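Long-range contact in regulator of nonsense transcripts 2 (Homo sapiens, PDB 4CEM), which acts in nonsense-mediated mRNA decay, the pathway that removes transcripts with premature stop codons, and contains three MIF4G domains: residues 143-154 and 188-199. Numbering follows the deposited sequence.
Sequences ITKLRTDLRFIA and HVSVVISFCRHC
In the all-helical MIF4G domain, two helices that run the same way, joined through the intervening helix 164-181, meet here where I143 lies against H188 and R151 against H198. The segment axes pass 9.0 Å apart and cross at -24°, a shallow angle that keeps the side chains in touch along both segments. At the N-terminal end, CG1 and CD1 of I143 rest against the H188 ring, each 3.7 Å from its CD2, and H188 itself is the N-cap residue of its helix. The other branch of I143, CG2, packs on CG2 of V191, which also meets CB of R147.

Parallel neighbours with one helix between them in the chain are consistent with a stack of antiparallel helical hairpins, the general architecture of MIF4G domains. Within this arrangement the apolar seam continues through L150, whose CD2 approaches CD1 of F195 at 3.6 Å, and ends with the methyl CB of A154 set 3.4 Å from SG of C199. Helix 230-259 packs on V189, V192 and C196, while helix 103-116 meets T148 and F152.

Along one margin two arginines make the contact, R147 with its aliphatic chain and R151 mainly with its guanidinium. R147 bends at chi3 (88°), and its CG and CD lie alongside CB of S194. R151 is instead stretched from CG to NE, its CG anti to the backbone N (chi1 172°), which carries the guanidinium flat over one face of the H198 imidazole, centres 3.7 Å apart; CD covers the same face in a CH-pi contact. With an alanine in place of this arginine, H198 would lose this cover and its imidazole would probably become freer to turn. CG of R197 approaches the opposite face of the ring near its rim.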
loop_
_atom_site.group_PDB
_atom_site.type_symbol
_atom_site.label_atom_id
_atom_site.label_comp_id
_atom_site.label_asym_id
_atom_site.label_seq_id
_atom_site.Cartn_x
_atom_site.Cartn_y
_atom_site.Cartn_z
ATOM N N ILE A 143 10.501 -4.288 5.364
ATOM C CA ILE A 143 9.350 -4.446 4.470
ATOM C C ILE A 143 8.045 -3.955 5.102
ATOM O O ILE A 143 7.203 -3.366 4.419
ATOM C CB ILE A 143 9.224 -5.921 4.003
ATOM C CG1 ILE A 143 10.228 -6.192 2.869
ATOM C CG2 ILE A 143 7.803 -6.242 3.558
ATOM C CD1 ILE A 143 10.125 -7.568 2.253
ATOM N N THR A 144 7.894 -4.185 6.405
ATOM C CA THR A 144 6.711 -3.755 7.144
ATOM C C THR A 144 6.402 -2.269 6.915
ATOM O O THR A 144 5.253 -1.901 6.666
ATOM C CB THR A 144 6.883 -4.016 8.656
ATOM O OG1 THR A 144 7.381 -5.345 8.858
ATOM C CG2 THR A 144 5.564 -3.861 9.394
ATOM N N LYS A 145 7.431 -1.429 6.982
ATOM C CA LYS A 145 7.268 0.018 6.787
ATOM C C LYS A 145 7.081 0.372 5.306
ATOM O O LYS A 145 6.215 1.188 4.969
ATOM C CB LYS A 145 8.463 0.771 7.385
ATOM C CG LYS A 145 8.455 2.289 7.218
ATOM C CD LYS A 145 7.341 2.967 7.999
ATOM C CE LYS A 145 7.652 4.438 8.273
ATOM N NZ LYS A 145 8.151 5.183 7.077
ATOM N N LEU A 146 7.888 -0.229 4.428
ATOM C CA LEU A 146 7.727 -0.024 2.982
ATOM C C LEU A 146 6.320 -0.410 2.507
ATOM O O LEU A 146 5.777 0.223 1.604
ATOM C CB LEU A 146 8.772 -0.812 2.181
ATOM C CG LEU A 146 8.657 -0.750 0.647
ATOM C CD1 LEU A 146 8.876 0.663 0.107
ATOM C CD2 LEU A 146 9.634 -1.719 0.011
ATOM N N ARG A 147 5.729 -1.439 3.112
ATOM C CA ARG A 147 4.365 -1.822 2.756
ATOM C C ARG A 147 3.409 -0.659 2.981
ATOM O O ARG A 147 2.732 -0.205 2.053
ATOM C CB ARG A 147 3.893 -3.035 3.555
ATOM C CG ARG A 147 2.557 -3.564 3.063
ATOM C CD ARG A 147 2.230 -4.943 3.603
ATOM N NE ARG A 147 1.549 -4.840 4.887
ATOM C CZ ARG A 147 2.089 -5.097 6.076
ATOM N NH1 ARG A 147 3.350 -5.509 6.197
ATOM N NH2 ARG A 147 1.345 -4.948 7.165
ATOM N N THR A 148 3.377 -0.171 4.217
ATOM C CA THR A 148 2.511 0.940 4.575
ATOM C C THR A 148 2.884 2.190 3.787
ATOM O O THR A 148 2.009 2.875 3.255
ATOM C CB THR A 148 2.570 1.224 6.083
ATOM O OG1 THR A 148 2.386 -0.001 6.798
ATOM C CG2 THR A 148 1.478 2.196 6.491
ATOM N N ASP A 149 4.182 2.474 3.699
ATOM C CA ASP A 149 4.655 3.648 2.970
ATOM C C ASP A 149 4.073 3.694 1.569
ATOM O O ASP A 149 3.568 4.731 1.126
ATOM C CB ASP A 149 6.189 3.665 2.869
ATOM C CG ASP A 149 6.872 4.090 4.162
ATOM O OD1 ASP A 149 6.177 4.267 5.186
ATOM O OD2 ASP A 149 8.118 4.247 4.146
ATOM N N LEU A 150 4.146 2.565 0.871
ATOM C CA LEU A 150 3.663 2.503 -0.503
ATOM C C LEU A 150 2.167 2.805 -0.546
ATOM O O LEU A 150 1.711 3.586 -1.375
ATOM C CB LEU A 150 3.966 1.147 -1.136
ATOM C CG LEU A 150 3.824 1.112 -2.661
ATOM C CD1 LEU A 150 4.932 1.914 -3.322
ATOM C CD2 LEU A 150 3.823 -0.320 -3.180
ATOM N N ARG A 151 1.406 2.210 0.361
ATOM C CA ARG A 151 -0.014 2.505 0.430
ATOM C C ARG A 151 -0.237 3.975 0.750
ATOM O O ARG A 151 -1.119 4.619 0.171
ATOM C CB ARG A 151 -0.700 1.650 1.487
ATOM C CG ARG A 151 -2.144 2.062 1.733
ATOM C CD ARG A 151 -2.736 1.316 2.900
ATOM N NE ARG A 151 -4.084 1.782 3.195
ATOM C CZ ARG A 151 -4.832 1.320 4.193
ATOM N NH1 ARG A 151 -4.364 0.377 5.001
ATOM N NH2 ARG A 151 -6.053 1.802 4.386
ATOM N N PHE A 152 0.561 4.490 1.683
ATOM C CA PHE A 152 0.431 5.866 2.145
ATOM C C PHE A 152 0.665 6.834 0.977
ATOM O O PHE A 152 -0.209 7.639 0.671
ATOM C CB PHE A 152 1.407 6.120 3.296
ATOM C CG PHE A 152 1.140 7.384 4.103
ATOM C CD1 PHE A 152 0.140 8.295 3.769
ATOM C CD2 PHE A 152 1.924 7.655 5.222
ATOM C CE1 PHE A 152 -0.059 9.436 4.524
ATOM C CE2 PHE A 152 1.726 8.797 5.975
ATOM C CZ PHE A 152 0.732 9.686 5.626
ATOM N N ILE A 153 1.808 6.738 0.294
ATOM C CA ILE A 153 2.068 7.649 -0.837
ATOM C C ILE A 153 1.041 7.476 -1.963
ATOM O O ILE A 153 0.712 8.453 -2.667
ATOM C CB ILE A 153 3.513 7.562 -1.396
ATOM C CG1 ILE A 153 3.789 6.206 -2.035
ATOM C CG2 ILE A 153 4.539 7.867 -0.306
ATOM C CD1 ILE A 153 5.156 6.127 -2.675
ATOM N N ALA A 154 0.527 6.248 -2.109
ATOM C CA ALA A 154 -0.610 5.971 -3.007
ATOM C C ALA A 154 -1.836 6.818 -2.650
ATOM O O ALA A 154 -2.327 7.556 -3.495
ATOM C CB ALA A 154 -0.967 4.496 -2.984
ATOM N N HIS A 188 8.972 -9.233 -1.442
ATOM C CA HIS A 188 8.055 -8.101 -1.318
ATOM C C HIS A 188 6.634 -8.437 -1.730
ATOM O O HIS A 188 5.831 -7.535 -1.949
ATOM C CB HIS A 188 8.565 -6.916 -2.153
ATOM C CG HIS A 188 9.959 -6.438 -1.775
ATOM N ND1 HIS A 188 11.066 -6.836 -2.428
ATOM C CD2 HIS A 188 10.386 -5.545 -0.790
ATOM C CE1 HIS A 188 12.145 -6.242 -1.884
ATOM N NE2 HIS A 188 11.727 -5.453 -0.882
ATOM N N VAL A 189 6.288 -9.721 -1.818
ATOM C CA VAL A 189 4.984 -10.119 -2.370
ATOM C C VAL A 189 3.834 -9.472 -1.619
ATOM O O VAL A 189 2.940 -8.877 -2.232
ATOM C CB VAL A 189 4.766 -11.641 -2.350
ATOM C CG1 VAL A 189 3.450 -11.988 -3.026
ATOM C CG2 VAL A 189 5.906 -12.344 -3.055
ATOM N N SER A 190 3.869 -9.588 -0.294
ATOM C CA SER A 190 2.835 -9.015 0.565
ATOM C C SER A 190 2.746 -7.489 0.425
ATOM O O SER A 190 1.685 -6.906 0.630
ATOM C CB SER A 190 3.097 -9.377 2.026
ATOM O OG SER A 190 4.188 -8.630 2.529
ATOM N N VAL A 191 3.863 -6.848 0.092
ATOM C CA VAL A 191 3.869 -5.411 -0.185
ATOM C C VAL A 191 3.095 -5.090 -1.472
ATOM O O VAL A 191 2.356 -4.104 -1.520
ATOM C CB VAL A 191 5.310 -4.851 -0.253
ATOM C CG1 VAL A 191 5.333 -3.460 -0.859
ATOM C CG2 VAL A 191 5.920 -4.829 1.141
ATOM N N VAL A 192 3.255 -5.927 -2.498
ATOM C CA VAL A 192 2.562 -5.721 -3.774
ATOM C C VAL A 192 1.076 -6.050 -3.653
ATOM O O VAL A 192 0.233 -5.391 -4.261
ATOM C CB VAL A 192 3.175 -6.570 -4.897
ATOM C CG1 VAL A 192 2.399 -6.388 -6.189
ATOM C CG2 VAL A 192 4.631 -6.192 -5.100
ATOM N N ILE A 193 0.760 -7.067 -2.859
ATOM C CA ILE A 193 -0.620 -7.468 -2.642
ATOM C C ILE A 193 -1.376 -6.378 -1.886
ATOM O O ILE A 193 -2.463 -5.964 -2.306
ATOM C CB ILE A 193 -0.696 -8.805 -1.889
ATOM C CG1 ILE A 193 -0.161 -9.922 -2.789
ATOM C CG2 ILE A 193 -2.127 -9.098 -1.474
ATOM C CD1 ILE A 193 0.236 -11.179 -2.052
ATOM N N SER A 194 -0.788 -5.910 -0.785
ATOM C CA SER A 194 -1.377 -4.829 0.010
ATOM C C SER A 194 -1.644 -3.617 -0.874
ATOM O O SER A 194 -2.753 -3.095 -0.906
ATOM C CB SER A 194 -0.459 -4.441 1.179
ATOM O OG SER A 194 -0.829 -3.189 1.744
ATOM N N PHE A 195 -0.625 -3.186 -1.605
ATOM C CA PHE A 195 -0.770 -2.072 -2.532
ATOM C C PHE A 195 -1.931 -2.282 -3.505
ATOM O O PHE A 195 -2.723 -1.370 -3.752
ATOM C CB PHE A 195 0.515 -1.886 -3.329
ATOM C CG PHE A 195 0.386 -0.899 -4.447
ATOM C CD1 PHE A 195 0.434 0.460 -4.193
ATOM C CD2 PHE A 195 0.208 -1.329 -5.755
ATOM C CE1 PHE A 195 0.313 1.376 -5.221
ATOM C CE2 PHE A 195 0.084 -0.419 -6.789
ATOM C CZ PHE A 195 0.137 0.937 -6.519
ATOM N N CYS A 196 -2.007 -3.483 -4.070
ATOM C CA CYS A 196 -3.067 -3.820 -5.001
ATOM C C CYS A 196 -4.404 -3.791 -4.282
ATOM O O CYS A 196 -5.316 -3.078 -4.688
ATOM C CB CYS A 196 -2.817 -5.191 -5.648
ATOM S SG CYS A 196 -1.582 -5.135 -6.972
ATOM N N ARG A 197 -4.504 -4.553 -3.202
ATOM C CA ARG A 197 -5.710 -4.586 -2.383
ATOM C C ARG A 197 -6.282 -3.186 -2.116
ATOM O O ARG A 197 -7.461 -2.948 -2.337
ATOM C CB ARG A 197 -5.423 -5.319 -1.062
ATOM C CG ARG A 197 -6.465 -5.108 0.033
ATOM C CD ARG A 197 -6.481 -6.231 1.064
ATOM N NE ARG A 197 -6.733 -7.532 0.432
ATOM C CZ ARG A 197 -5.843 -8.520 0.286
ATOM N NH1 ARG A 197 -4.596 -8.417 0.749
ATOM N NH2 ARG A 197 -6.216 -9.641 -0.328
ATOM N N HIS A 198 -5.437 -2.263 -1.664
ATOM C CA HIS A 198 -5.899 -0.958 -1.196
ATOM C C HIS A 198 -6.050 0.066 -2.273
ATOM O O HIS A 198 -7.035 0.790 -2.273
ATOM C CB HIS A 198 -4.985 -0.430 -0.094
ATOM C CG HIS A 198 -5.120 -1.185 1.211
ATOM N ND1 HIS A 198 -6.105 -0.928 2.093
ATOM C CD2 HIS A 198 -4.369 -2.233 1.753
ATOM C CE1 HIS A 198 -5.989 -1.760 3.148
ATOM N NE2 HIS A 198 -4.926 -2.557 2.937
ATOM N N CYS A 199 -5.096 0.137 -3.202
ATOM C CA CYS A 199 -5.015 1.256 -4.159
ATOM C C CYS A 199 -5.030 0.868 -5.643
ATOM O O CYS A 199 -5.102 1.746 -6.514
ATOM C CB CYS A 199 -3.755 2.074 -3.866
ATOM S SG CYS A 199 -3.599 2.556 -2.126
#